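Local structure of periplasmic solute binding protein (Pectobacterium atrosepticum, 4RY1) at residues R6-G11 with Q57-M62; V61-W66 with P286-A291; L169-L174 with G207-L212; P219-F224 with S380-D385. The protein probably binds a sugar in the periplasm and delivers it to an ABC-type membrane transporter. One frame throughout, in Å; residues are numbered along the deposited sequence.

Contact 1: residues R6-G11 with Q57-M62; sequences RISWWG and QEPDVM. With ACT (acetate ion), chain F.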
# COMPACT_ATOMS: atom_id res chain seq x y z
N ARG A 6 23.83 9.00 5.61
CA ARG A 6 23.22 7.72 5.97
C ARG A 6 21.85 7.62 5.31
O ARG A 6 21.15 8.62 5.18
CB ARG A 6 23.01 7.66 7.48
CG ARG A 6 24.30 7.64 8.28
CD ARG A 6 24.03 8.01 9.72
NE ARG A 6 23.02 7.14 10.29
CZ ARG A 6 22.18 7.49 11.26
NH1 ARG A 6 22.23 8.70 11.81
NH2 ARG A 6 21.26 6.62 11.65
N ILE A 7 21.52 6.43 4.82
CA ILE A 7 20.21 6.17 4.18
C ILE A 7 19.61 4.87 4.70
O ILE A 7 20.29 3.85 4.75
CB ILE A 7 20.30 6.15 2.61
CG1 ILE A 7 18.94 5.83 2.00
CG2 ILE A 7 21.37 5.21 2.13
CD1 ILE A 7 18.88 6.09 0.51
N SER A 8 18.36 4.95 5.14
CA SER A 8 17.61 3.77 5.55
C SER A 8 16.44 3.43 4.64
O SER A 8 15.79 4.30 4.05
CB SER A 8 17.09 3.90 6.98
OG SER A 8 16.08 4.91 7.15
N TRP A 9 16.17 2.14 4.58
CA TRP A 9 14.99 1.63 3.89
C TRP A 9 14.64 0.23 4.39
O TRP A 9 15.41 -0.37 5.12
CB TRP A 9 15.17 1.63 2.35
CG TRP A 9 16.11 0.55 1.84
CD1 TRP A 9 15.77 -0.69 1.43
CD2 TRP A 9 17.53 0.63 1.74
NE1 TRP A 9 16.88 -1.39 1.05
CE2 TRP A 9 17.98 -0.61 1.24
CE3 TRP A 9 18.47 1.63 2.02
CZ2 TRP A 9 19.33 -0.89 1.04
CZ3 TRP A 9 19.81 1.35 1.82
CH2 TRP A 9 20.23 0.10 1.31
N TRP A 10 13.48 -0.27 3.99
CA TRP A 10 13.08 -1.65 4.25
C TRP A 10 12.77 -2.35 2.94
O TRP A 10 12.54 -1.71 1.91
CB TRP A 10 11.84 -1.75 5.15
CG TRP A 10 10.58 -1.27 4.47
CD1 TRP A 10 9.73 -2.00 3.70
CD2 TRP A 10 10.06 0.05 4.49
NE1 TRP A 10 8.73 -1.22 3.22
CE2 TRP A 10 8.88 0.05 3.73
CE3 TRP A 10 10.46 1.22 5.13
CZ2 TRP A 10 8.12 1.19 3.54
CZ3 TRP A 10 9.71 2.34 4.93
CH2 TRP A 10 8.55 2.33 4.16
N GLY A 11 12.68 -3.66 3.02
CA GLY A 11 12.27 -4.48 1.88
C GLY A 11 12.95 -5.83 1.90
O GLY A 11 13.55 -6.22 2.88
N GLN A 57 18.81 10.87 16.08
CA GLN A 57 19.75 9.85 15.58
C GLN A 57 19.36 9.30 14.19
O GLN A 57 19.97 8.35 13.71
CB GLN A 57 19.88 8.67 16.55
CG GLN A 57 20.35 9.03 17.95
CD GLN A 57 21.58 9.90 17.94
OE1 GLN A 57 21.51 11.09 18.25
NE2 GLN A 57 22.72 9.32 17.57
N GLU A 58 18.32 9.84 13.58
CA GLU A 58 17.82 9.29 12.33
C GLU A 58 18.81 9.52 11.16
O GLU A 58 19.61 10.47 11.18
CB GLU A 58 16.47 9.90 12.01
CG GLU A 58 16.46 11.38 11.64
CD GLU A 58 16.38 12.35 12.81
OE1 GLU A 58 16.76 12.02 13.97
OE2 GLU A 58 15.94 13.48 12.55
N PRO A 59 18.73 8.67 10.14
CA PRO A 59 19.57 8.88 8.97
C PRO A 59 19.22 10.12 8.18
O PRO A 59 18.14 10.67 8.30
CB PRO A 59 19.32 7.64 8.12
CG PRO A 59 18.35 6.78 8.82
CD PRO A 59 17.83 7.53 10.00
N ASP A 60 20.17 10.53 7.36
CA ASP A 60 19.99 11.73 6.51
C ASP A 60 18.84 11.57 5.51
O ASP A 60 18.12 12.52 5.24
CB ASP A 60 21.28 12.05 5.76
CG ASP A 60 22.44 12.29 6.70
OD1 ASP A 60 23.08 11.31 7.11
OD2 ASP A 60 22.63 13.46 7.08
N VAL A 61 18.77 10.37 4.93
CA VAL A 61 17.71 10.00 3.99
C VAL A 61 16.96 8.80 4.54
O VAL A 61 17.58 7.78 4.89
CB VAL A 61 18.24 9.69 2.58
CG1 VAL A 61 17.10 9.25 1.63
CG2 VAL A 61 18.92 10.90 2.01
N MET A 62 15.64 8.92 4.61
CA MET A 62 14.80 7.83 5.13
C MET A 62 13.74 7.45 4.11
O MET A 62 13.02 8.32 3.61
CB MET A 62 14.06 8.29 6.38
CG MET A 62 14.95 8.67 7.56
SD MET A 62 14.19 9.88 8.76
CE MET A 62 14.59 11.38 7.81
C ACT F . 6.95 -3.46 0.22
O ACT F . 7.92 -3.43 1.01
OXT ACT F . 6.80 -2.54 -0.60
CH3 ACT F . 5.94 -4.59 0.21

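Contact 2: residues V61-W66 with P286-A291; sequences VMRIDW and PSSLFA. With GOL (glycerol), chain C.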
# COMPACT_ATOMS: atom_id res chain seq x y z
N VAL A 61 18.77 10.37 4.93
CA VAL A 61 17.71 10.00 3.99
C VAL A 61 16.96 8.80 4.54
O VAL A 61 17.58 7.78 4.89
CB VAL A 61 18.24 9.69 2.58
CG1 VAL A 61 17.10 9.25 1.63
CG2 VAL A 61 18.92 10.90 2.01
N MET A 62 15.64 8.92 4.61
CA MET A 62 14.80 7.83 5.13
C MET A 62 13.74 7.45 4.11
O MET A 62 13.02 8.32 3.61
CB MET A 62 14.06 8.29 6.38
CG MET A 62 14.95 8.67 7.56
SD MET A 62 14.19 9.88 8.76
CE MET A 62 14.59 11.38 7.81
N ARG A 63 13.56 6.16 3.88
CA ARG A 63 12.31 5.70 3.27
C ARG A 63 11.22 5.79 4.35
O ARG A 63 11.43 5.36 5.48
CB ARG A 63 12.40 4.28 2.76
CG ARG A 63 11.23 3.84 1.89
CD ARG A 63 11.23 2.34 1.68
NE ARG A 63 10.08 1.86 0.91
CZ ARG A 63 10.10 1.49 -0.36
NH1 ARG A 63 11.22 1.54 -1.05
NH2 ARG A 63 8.97 1.06 -0.92
N ILE A 64 10.08 6.36 3.99
CA ILE A 64 8.95 6.46 4.89
C ILE A 64 7.67 6.14 4.14
O ILE A 64 7.59 6.29 2.92
CB ILE A 64 8.82 7.84 5.55
CG1 ILE A 64 8.62 8.94 4.50
CG2 ILE A 64 10.00 8.13 6.47
CD1 ILE A 64 8.20 10.27 5.11
N ASP A 65 6.68 5.63 4.85
CA ASP A 65 5.34 5.49 4.31
C ASP A 65 4.61 6.84 4.38
O ASP A 65 4.76 7.61 5.35
CB ASP A 65 4.57 4.38 5.04
CG ASP A 65 4.29 3.14 4.18
OD1 ASP A 65 4.63 3.05 2.99
OD2 ASP A 65 3.70 2.20 4.74
N TRP A 66 3.80 7.11 3.36
CA TRP A 66 2.99 8.34 3.31
C TRP A 66 2.10 8.51 4.54
O TRP A 66 1.91 9.63 5.05
CB TRP A 66 2.17 8.35 2.02
CG TRP A 66 1.06 9.33 1.93
CD1 TRP A 66 1.14 10.64 1.57
CD2 TRP A 66 -0.32 9.04 2.12
NE1 TRP A 66 -0.11 11.19 1.56
CE2 TRP A 66 -1.02 10.22 1.88
CE3 TRP A 66 -1.03 7.89 2.47
CZ2 TRP A 66 -2.41 10.28 1.98
CZ3 TRP A 66 -2.40 7.95 2.56
CH2 TRP A 66 -3.07 9.14 2.31
N PRO A 286 1.12 7.42 -2.49
CA PRO A 286 2.53 7.07 -2.70
C PRO A 286 2.86 5.73 -2.12
O PRO A 286 2.46 5.44 -0.99
CB PRO A 286 3.29 8.17 -1.95
CG PRO A 286 2.33 9.31 -1.86
CD PRO A 286 0.99 8.64 -1.68
N SER A 287 3.63 4.92 -2.83
CA SER A 287 4.03 3.63 -2.27
C SER A 287 4.98 3.80 -1.09
O SER A 287 5.02 2.96 -0.20
CB SER A 287 4.71 2.75 -3.31
OG SER A 287 6.01 3.23 -3.62
N SER A 288 5.74 4.88 -1.14
CA SER A 288 6.72 5.29 -0.14
C SER A 288 7.31 6.61 -0.61
O SER A 288 7.15 6.98 -1.78
CB SER A 288 7.83 4.25 0.05
OG SER A 288 7.46 3.26 1.01
N LEU A 289 8.00 7.28 0.30
CA LEU A 289 8.64 8.56 0.05
C LEU A 289 10.07 8.45 0.51
O LEU A 289 10.36 7.65 1.40
CB LEU A 289 8.01 9.70 0.89
CG LEU A 289 6.49 9.79 1.01
CD1 LEU A 289 6.07 10.85 2.03
CD2 LEU A 289 5.93 10.17 -0.31
N PHE A 290 10.95 9.27 -0.06
CA PHE A 290 12.23 9.56 0.58
C PHE A 290 12.14 10.94 1.23
O PHE A 290 11.74 11.91 0.59
CB PHE A 290 13.40 9.56 -0.40
CG PHE A 290 13.91 8.19 -0.77
CD1 PHE A 290 14.29 7.27 0.21
CD2 PHE A 290 14.09 7.85 -2.10
CE1 PHE A 290 14.78 6.01 -0.15
CE2 PHE A 290 14.58 6.61 -2.44
CZ PHE A 290 14.91 5.68 -1.48
N ALA A 291 12.51 10.98 2.51
CA ALA A 291 12.56 12.20 3.31
C ALA A 291 13.99 12.46 3.77
O ALA A 291 14.76 11.53 3.95
CB ALA A 291 11.66 12.07 4.53
C1 GOL C . 2.60 0.89 0.31
O1 GOL C . 3.45 0.88 -0.83
C2 GOL C . 3.25 0.07 1.44
O2 GOL C . 4.49 0.67 1.89
C3 GOL C . 2.33 -0.15 2.65
O3 GOL C . 1.77 1.08 3.09
O HOH W 1 7.50 0.58 -3.21
O HOH W 2 6.59 -0.05 0.38
O HOH W 3 3.22 4.99 1.60

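Contact 3: residues L169-L174 with G207-L212; sequences LDILTL and GFYKKL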
# COMPACT_ATOMS: atom_id res chain seq x y z
N LEU A 169 -6.35 -4.56 6.90
CA LEU A 169 -6.47 -3.27 6.22
C LEU A 169 -6.93 -3.44 4.77
O LEU A 169 -7.67 -2.61 4.24
CB LEU A 169 -5.13 -2.53 6.23
CG LEU A 169 -5.04 -1.22 5.43
CD1 LEU A 169 -6.05 -0.18 5.89
CD2 LEU A 169 -3.65 -0.63 5.49
N ASP A 170 -6.47 -4.49 4.10
CA ASP A 170 -6.89 -4.69 2.70
C ASP A 170 -8.41 -4.75 2.55
O ASP A 170 -8.98 -4.09 1.68
CB ASP A 170 -6.25 -5.91 2.02
CG ASP A 170 -6.52 -7.23 2.70
OD1 ASP A 170 -6.89 -7.28 3.88
OD2 ASP A 170 -6.29 -8.24 2.03
N ILE A 171 -9.08 -5.53 3.39
CA ILE A 171 -10.54 -5.66 3.26
C ILE A 171 -11.25 -4.41 3.79
O ILE A 171 -12.29 -4.04 3.24
CB ILE A 171 -11.09 -6.96 3.87
CG1 ILE A 171 -10.33 -8.18 3.34
CG2 ILE A 171 -12.60 -7.09 3.60
CD1 ILE A 171 -10.33 -8.38 1.85
N LEU A 172 -10.67 -3.75 4.79
CA LEU A 172 -11.20 -2.43 5.21
C LEU A 172 -11.19 -1.47 4.02
O LEU A 172 -12.13 -0.72 3.80
CB LEU A 172 -10.37 -1.84 6.34
CG LEU A 172 -10.78 -0.44 6.79
CD1 LEU A 172 -12.17 -0.48 7.38
CD2 LEU A 172 -9.77 0.08 7.81
N THR A 173 -10.11 -1.51 3.26
CA THR A 173 -9.93 -0.60 2.13
C THR A 173 -10.87 -0.99 1.00
O THR A 173 -11.42 -0.14 0.32
CB THR A 173 -8.47 -0.59 1.66
OG1 THR A 173 -7.64 -0.25 2.78
CG2 THR A 173 -8.27 0.40 0.56
N LEU A 174 -11.04 -2.29 0.80
CA LEU A 174 -12.00 -2.78 -0.20
C LEU A 174 -13.43 -2.28 0.13
O LEU A 174 -14.16 -1.80 -0.75
CB LEU A 174 -11.98 -4.31 -0.24
CG LEU A 174 -12.76 -4.98 -1.38
CD1 LEU A 174 -12.13 -4.72 -2.74
CD2 LEU A 174 -12.90 -6.48 -1.14
N GLY A 207 -21.33 -5.38 7.67
CA GLY A 207 -22.18 -6.29 6.90
C GLY A 207 -21.53 -6.77 5.60
O GLY A 207 -21.70 -7.90 5.18
N PHE A 208 -20.78 -5.87 4.96
CA PHE A 208 -20.05 -6.15 3.72
C PHE A 208 -18.99 -7.25 3.98
O PHE A 208 -18.87 -8.22 3.22
CB PHE A 208 -19.43 -4.85 3.22
CG PHE A 208 -18.52 -4.99 2.03
CD1 PHE A 208 -19.03 -4.97 0.74
CD2 PHE A 208 -17.15 -5.09 2.19
CE1 PHE A 208 -18.19 -5.07 -0.36
CE2 PHE A 208 -16.31 -5.18 1.09
CZ PHE A 208 -16.82 -5.17 -0.18
N TYR A 209 -18.24 -7.10 5.08
CA TYR A 209 -17.32 -8.15 5.53
C TYR A 209 -18.03 -9.50 5.77
O TYR A 209 -17.61 -10.55 5.27
CB TYR A 209 -16.56 -7.72 6.79
CG TYR A 209 -15.65 -8.84 7.25
CD1 TYR A 209 -14.42 -9.05 6.64
CD2 TYR A 209 -16.04 -9.72 8.25
CE1 TYR A 209 -13.60 -10.09 7.03
CE2 TYR A 209 -15.23 -10.76 8.63
CZ TYR A 209 -14.00 -10.94 8.03
OH TYR A 209 -13.20 -12.00 8.41
N LYS A 210 -19.13 -9.45 6.51
CA LYS A 210 -19.85 -10.65 6.90
C LYS A 210 -20.33 -11.34 5.62
O LYS A 210 -20.26 -12.56 5.49
CB LYS A 210 -20.99 -10.28 7.84
CG LYS A 210 -21.59 -11.44 8.61
CD LYS A 210 -22.96 -11.09 9.18
CE LYS A 210 -23.51 -12.18 10.09
NZ LYS A 210 -23.89 -13.44 9.39
N LYS A 211 -20.76 -10.54 4.65
CA LYS A 211 -21.18 -11.10 3.36
C LYS A 211 -20.05 -11.78 2.59
O LYS A 211 -20.23 -12.81 1.98
CB LYS A 211 -21.83 -10.04 2.46
CG LYS A 211 -22.59 -10.69 1.31
CD LYS A 211 -23.45 -9.70 0.56
CE LYS A 211 -24.25 -10.38 -0.53
NZ LYS A 211 -25.06 -9.40 -1.30
N LEU A 212 -18.86 -11.19 2.61
CA LEU A 212 -17.72 -11.80 1.95
C LEU A 212 -17.43 -13.19 2.54
O LEU A 212 -17.19 -14.14 1.81
CB LEU A 212 -16.49 -10.89 2.09
CG LEU A 212 -16.49 -9.58 1.30
CD1 LEU A 212 -15.35 -8.70 1.75
CD2 LEU A 212 -16.37 -9.84 -0.19

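Contact 4: residues P219-F224 with S380-D385; sequences PDQRYF and SLQKLD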
# COMPACT_ATOMS: atom_id res chain seq x y z
N PRO A 219 -11.78 -16.36 3.08
CA PRO A 219 -11.82 -17.12 4.33
C PRO A 219 -11.97 -16.23 5.53
O PRO A 219 -11.64 -15.04 5.48
CB PRO A 219 -10.45 -17.80 4.39
CG PRO A 219 -9.86 -17.65 3.03
CD PRO A 219 -10.42 -16.34 2.53
N ASP A 220 -12.45 -16.80 6.63
CA ASP A 220 -12.64 -16.06 7.86
C ASP A 220 -11.36 -15.96 8.68
O ASP A 220 -10.31 -16.47 8.29
CB ASP A 220 -13.83 -16.62 8.65
CG ASP A 220 -13.55 -17.96 9.30
OD1 ASP A 220 -12.41 -18.45 9.25
OD2 ASP A 220 -14.51 -18.52 9.87
N GLN A 221 -11.45 -15.30 9.83
CA GLN A 221 -10.25 -15.08 10.63
C GLN A 221 -9.79 -16.35 11.38
O GLN A 221 -8.62 -16.45 11.76
CB GLN A 221 -10.41 -13.92 11.59
CG GLN A 221 -10.47 -12.59 10.86
CD GLN A 221 -9.09 -12.15 10.47
OE1 GLN A 221 -8.28 -11.82 11.34
NE2 GLN A 221 -8.79 -12.18 9.18
N ARG A 222 -10.70 -17.31 11.58
CA ARG A 222 -10.33 -18.62 12.12
C ARG A 222 -9.37 -19.34 11.15
O ARG A 222 -8.34 -19.89 11.55
CB ARG A 222 -11.55 -19.50 12.37
CG ARG A 222 -12.50 -18.98 13.45
CD ARG A 222 -13.66 -19.95 13.59
NE ARG A 222 -14.56 -19.69 14.71
CZ ARG A 222 -14.41 -20.17 15.95
NH1 ARG A 222 -13.35 -20.88 16.31
NH2 ARG A 222 -15.34 -19.88 16.85
N TYR A 223 -9.71 -19.27 9.87
CA TYR A 223 -8.87 -19.86 8.81
C TYR A 223 -7.47 -19.23 8.87
O TYR A 223 -6.46 -19.93 8.92
CB TYR A 223 -9.50 -19.64 7.44
CG TYR A 223 -8.70 -20.04 6.25
CD1 TYR A 223 -7.68 -19.22 5.78
CD2 TYR A 223 -8.99 -21.19 5.54
CE1 TYR A 223 -6.96 -19.54 4.63
CE2 TYR A 223 -8.27 -21.52 4.40
CZ TYR A 223 -7.24 -20.70 3.95
OH TYR A 223 -6.52 -21.00 2.80
N PHE A 224 -7.40 -17.91 8.85
CA PHE A 224 -6.08 -17.26 8.81
C PHE A 224 -5.29 -17.50 10.10
O PHE A 224 -4.07 -17.70 10.06
CB PHE A 224 -6.18 -15.79 8.41
CG PHE A 224 -6.51 -15.64 6.95
CD1 PHE A 224 -5.56 -15.95 5.99
CD2 PHE A 224 -7.79 -15.30 6.54
CE1 PHE A 224 -5.87 -15.89 4.64
CE2 PHE A 224 -8.10 -15.21 5.20
CZ PHE A 224 -7.15 -15.54 4.24
N SER A 380 -12.21 -6.53 15.74
CA SER A 380 -13.67 -6.54 15.57
C SER A 380 -14.09 -7.67 14.64
O SER A 380 -15.06 -8.36 14.90
CB SER A 380 -14.18 -5.22 15.01
OG SER A 380 -13.94 -4.17 15.92
N LEU A 381 -13.36 -7.84 13.54
CA LEU A 381 -13.65 -8.97 12.62
C LEU A 381 -13.50 -10.32 13.31
O LEU A 381 -14.28 -11.24 13.09
CB LEU A 381 -12.75 -8.93 11.38
CG LEU A 381 -12.85 -7.64 10.57
CD1 LEU A 381 -11.96 -7.79 9.35
CD2 LEU A 381 -14.26 -7.23 10.19
N GLN A 382 -12.47 -10.42 14.15
CA GLN A 382 -12.21 -11.63 14.94
C GLN A 382 -13.36 -11.90 15.92
O GLN A 382 -13.80 -13.02 16.05
CB GLN A 382 -10.83 -11.56 15.59
CG GLN A 382 -9.76 -11.68 14.52
CD GLN A 382 -8.37 -11.26 14.93
OE1 GLN A 382 -8.11 -10.89 16.08
NE2 GLN A 382 -7.44 -11.34 13.97
N LYS A 383 -13.87 -10.86 16.55
CA LYS A 383 -15.05 -11.01 17.41
C LYS A 383 -16.22 -11.63 16.66
O LYS A 383 -16.89 -12.55 17.16
CB LYS A 383 -15.44 -9.66 18.02
CG LYS A 383 -14.72 -9.37 19.33
CD LYS A 383 -14.66 -7.89 19.73
CE LYS A 383 -15.69 -7.02 19.02
NZ LYS A 383 -15.78 -5.64 19.58
N LEU A 384 -16.49 -11.11 15.46
CA LEU A 384 -17.53 -11.66 14.59
C LEU A 384 -17.28 -13.11 14.23
O LEU A 384 -18.14 -13.97 14.43
CB LEU A 384 -17.73 -10.85 13.31
CG LEU A 384 -18.33 -9.45 13.46
CD1 LEU A 384 -18.32 -8.76 12.11
CD2 LEU A 384 -19.74 -9.54 14.02
N ASP A 385 -16.10 -13.37 13.69
CA ASP A 385 -15.76 -14.69 13.14
C ASP A 385 -15.61 -15.82 14.15
O ASP A 385 -15.78 -16.99 13.80
CB ASP A 385 -14.48 -14.59 12.33
CG ASP A 385 -14.66 -13.84 11.01
OD1 ASP A 385 -15.79 -13.47 10.65
OD2 ASP A 385 -13.63 -13.62 10.35
O HOH W 4 -16.62 -17.82 11.29
O HOH W 5 -17.72 -19.05 15.16

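Contact 1: residues R6-G11 with Q57-M62
Arg6 lies alongside Pro59 and reaches on to Gln57 where strands 3-10 and 61-64 run parallel, part of a beta-alpha-beta-alpha-beta unit of a periplasmic binding protein lobe in which strand 3-10 lies between 33-40 and 61-64. Arg6 has the largest buried area here. Its guanidinium grips one backbone oxygen end-on, NH1 and NH2 each standing 3.0 Å from Gln57 O. That oxygen lies in the guanidinium plane, yet NH2 comes within the carbonyl plane and NH1 from well above it. A bend at chi3 (55°) folds the arginine back so that Pro59 CA sits over one face of the group, 3.7 Å above its plane. Arginine suits this partly exposed place because its long arm can bind the loop backbone while NE makes a salt bridge with Glu38.

The backbone of Arg6 is held as well. Its N donates to Asp60 OD1 at 2.9 Å, on the anti side and tilted out of the carboxylate plane, and its O accepts from Val61 N at 3.0 Å; Asp60 OD2 is bonded to Ser296. Ile7 pairs with Val61, their branched side chains side by side beneath helix 299-310, as suits beta-formers on a buried sheet face. On the other face, the compact apolar ring of Pro59 fits between the Arg6 chain and small Ser8, which sends OG to Tyr45. Farther along, Trp10 NE1 bonds weakly to an acetate. Ser8 N donates to Val61 O at 2.9 Å, while Pro59 CG comes to 3.4 Å from Ser8 OG.

Contact 2: residues V61-W66 with P286-A291
Asp65 and Ser287, at the ends of two paired strands, both hold the same glycerol, probably from the crystallisation liquor. Its O2 and O3 donate to the two carboxylate oxygens of Asp65, O2 reaching OD1 at 2.6 Å, while O1 donates to Ser287 O at 2.7 Å. A water donates to Asp65 OD1 and Pro286 O and accepts from Trp66 N, so a main-chain N-H and two acceptors are satisfied together.

Arg63 approaches the same region with its chain extended from CG to NE, CG being anti to the backbone N (chi1 -169°). This carries the guanidinium across Ser288, whose CB lies over one face; the bond from NE to Ser288 OG, 3.0 Å away, is weak and also doubtful, since this serine has a second conformer. NH2 donates to two waters, one bonded also to Ser287 OG and the other to the glycerol, and Trp10 gives the arginine a cation-pi partner.

Behind this polar end the pairing is regular and antiparallel. Met62 and Ala291 exchange two backbone bonds, as do Ile64 and Leu289. Ile64 CG1 meets Leu289 CB at 3.7 Å, and its CD1 touches Ala291 CB, whose small methyl fits beside it. On the face of Arg63, Val61 CG1 lies 3.7 Å from Phe290 CD1. Trp66 offers a broad ring to Pro286, whose CD makes a CH-pi contact. The glycerol and a nearby acetate probably mark the ligand cleft, and the strand order 33-40, 3-10, 61-64, 284-292, 107-123, with 284-292 antiparallel to both neighbours, is that of class II periplasmic binding proteins.

Contact 3: residues L169-L174 with G207-L212
Ile171 and Leu212 make the closest approach between segments 169-174 and 207-212, two helices packed in what is probably the second lobe of the two-lobed periplasmic binding-protein fold. The segment axes stay 10.5 Å apart and cross at 115°, so the bridging is mainly by side chains, without any hydrogen bond.

The tight part is centred on Ile171. Its CG2 is anti to the backbone N, and this branch, rather than CG1, reaches the other helix, meeting Leu212 CD1 at 3.7 Å as the two side chains slide past each other in opposite directions. The same methyl touches the edge of the Tyr209 ring. Isoleucine suits the place because branching at CB sets a methyl close to its backbone, directed at the partner helix.

Packing is looser around Leu174, whose CG stands 4.2 Å from Phe208 CZ and whose CD2 is 4.4 Å from Leu212 CD1. Phe208 also stacks on Tyr178 and meets Trp138 edge-to-face. On the solvent side, Lys210 and Lys211 are exposed, where charged ends are easily solvated, and Lys210 forms a salt bridge with Asp214. Tyr209 hydrogen-bonds through OH to Asp385, while its ring edge places CD1 4.0 Å from Ile171 CG2.

Contact 4: residues P219-F224 with S380-D385
Gln221 and Asp385 join the start of helix 221-225 to the end of helix 371-385, mainly through hydrogen bonds. Among bonds to side-chain acceptors, Gln221 N donates to Asp385 OD2 at 2.8 Å, on the anti side and tilted out of the carboxylate plane. The two glutamines bond amide to amide: Gln382 NE2 reaches Gln221 OE1 at 2.8 Å, nearly straight at 167° and in the carbonyl plane, the amides only 12° apart. A bend at chi2 (-79°) turns the Gln221 amide toward this partner, while its NE2 binds Gly164 O. Glutamine suits the place by donating and accepting at once.

Toward the main chain, extended Arg222 donates NE to Asp385 O at 3.1 Å, tilted from both the carbonyl and the guanidinium planes. Waters link that oxygen to Asp220 OD2 and to Arg222 NH2.

Capping is the third kind: Asp220 is the N-cap, its OD1 accepting from Tyr223 N.

Apolar contact is slight, Gln221 CG lying 4.3 Å from Leu381 CB.

Asp385 OD2 accepts from Gln221 N and Tyr209 OH; these donors and the start of helix 221-225 probably offset the C-terminal end of its own helix and the like charge of Asp220, 5.0 Å away between OD2 atoms.

Contacts 1 and 2 are successive pairings in one sheet: they share Val61 and Met62, their centres lie 10 Å apart, and Ser8 O is 2.9 Å from Arg63 N in a probable hydrogen bond. Trp10 also packs its CZ2 3.3 Å from Arg63 NE, and the acetate and glycerol lie near one another here, probably marking the cleft. Contacts 3 and 4 form a second pair, with centres 11 Å apart, joined by Tyr209 OH and Asp385 OD2 at 2.6 Å. Contacts 2 and 3 lie 27 Å apart between centres, although contact 3 is nested within the loop that contact 2 closes; contacts 2 and 4 cross along the chain. Leu174 of contact 3 is about 4 Å from a different bound glycerol.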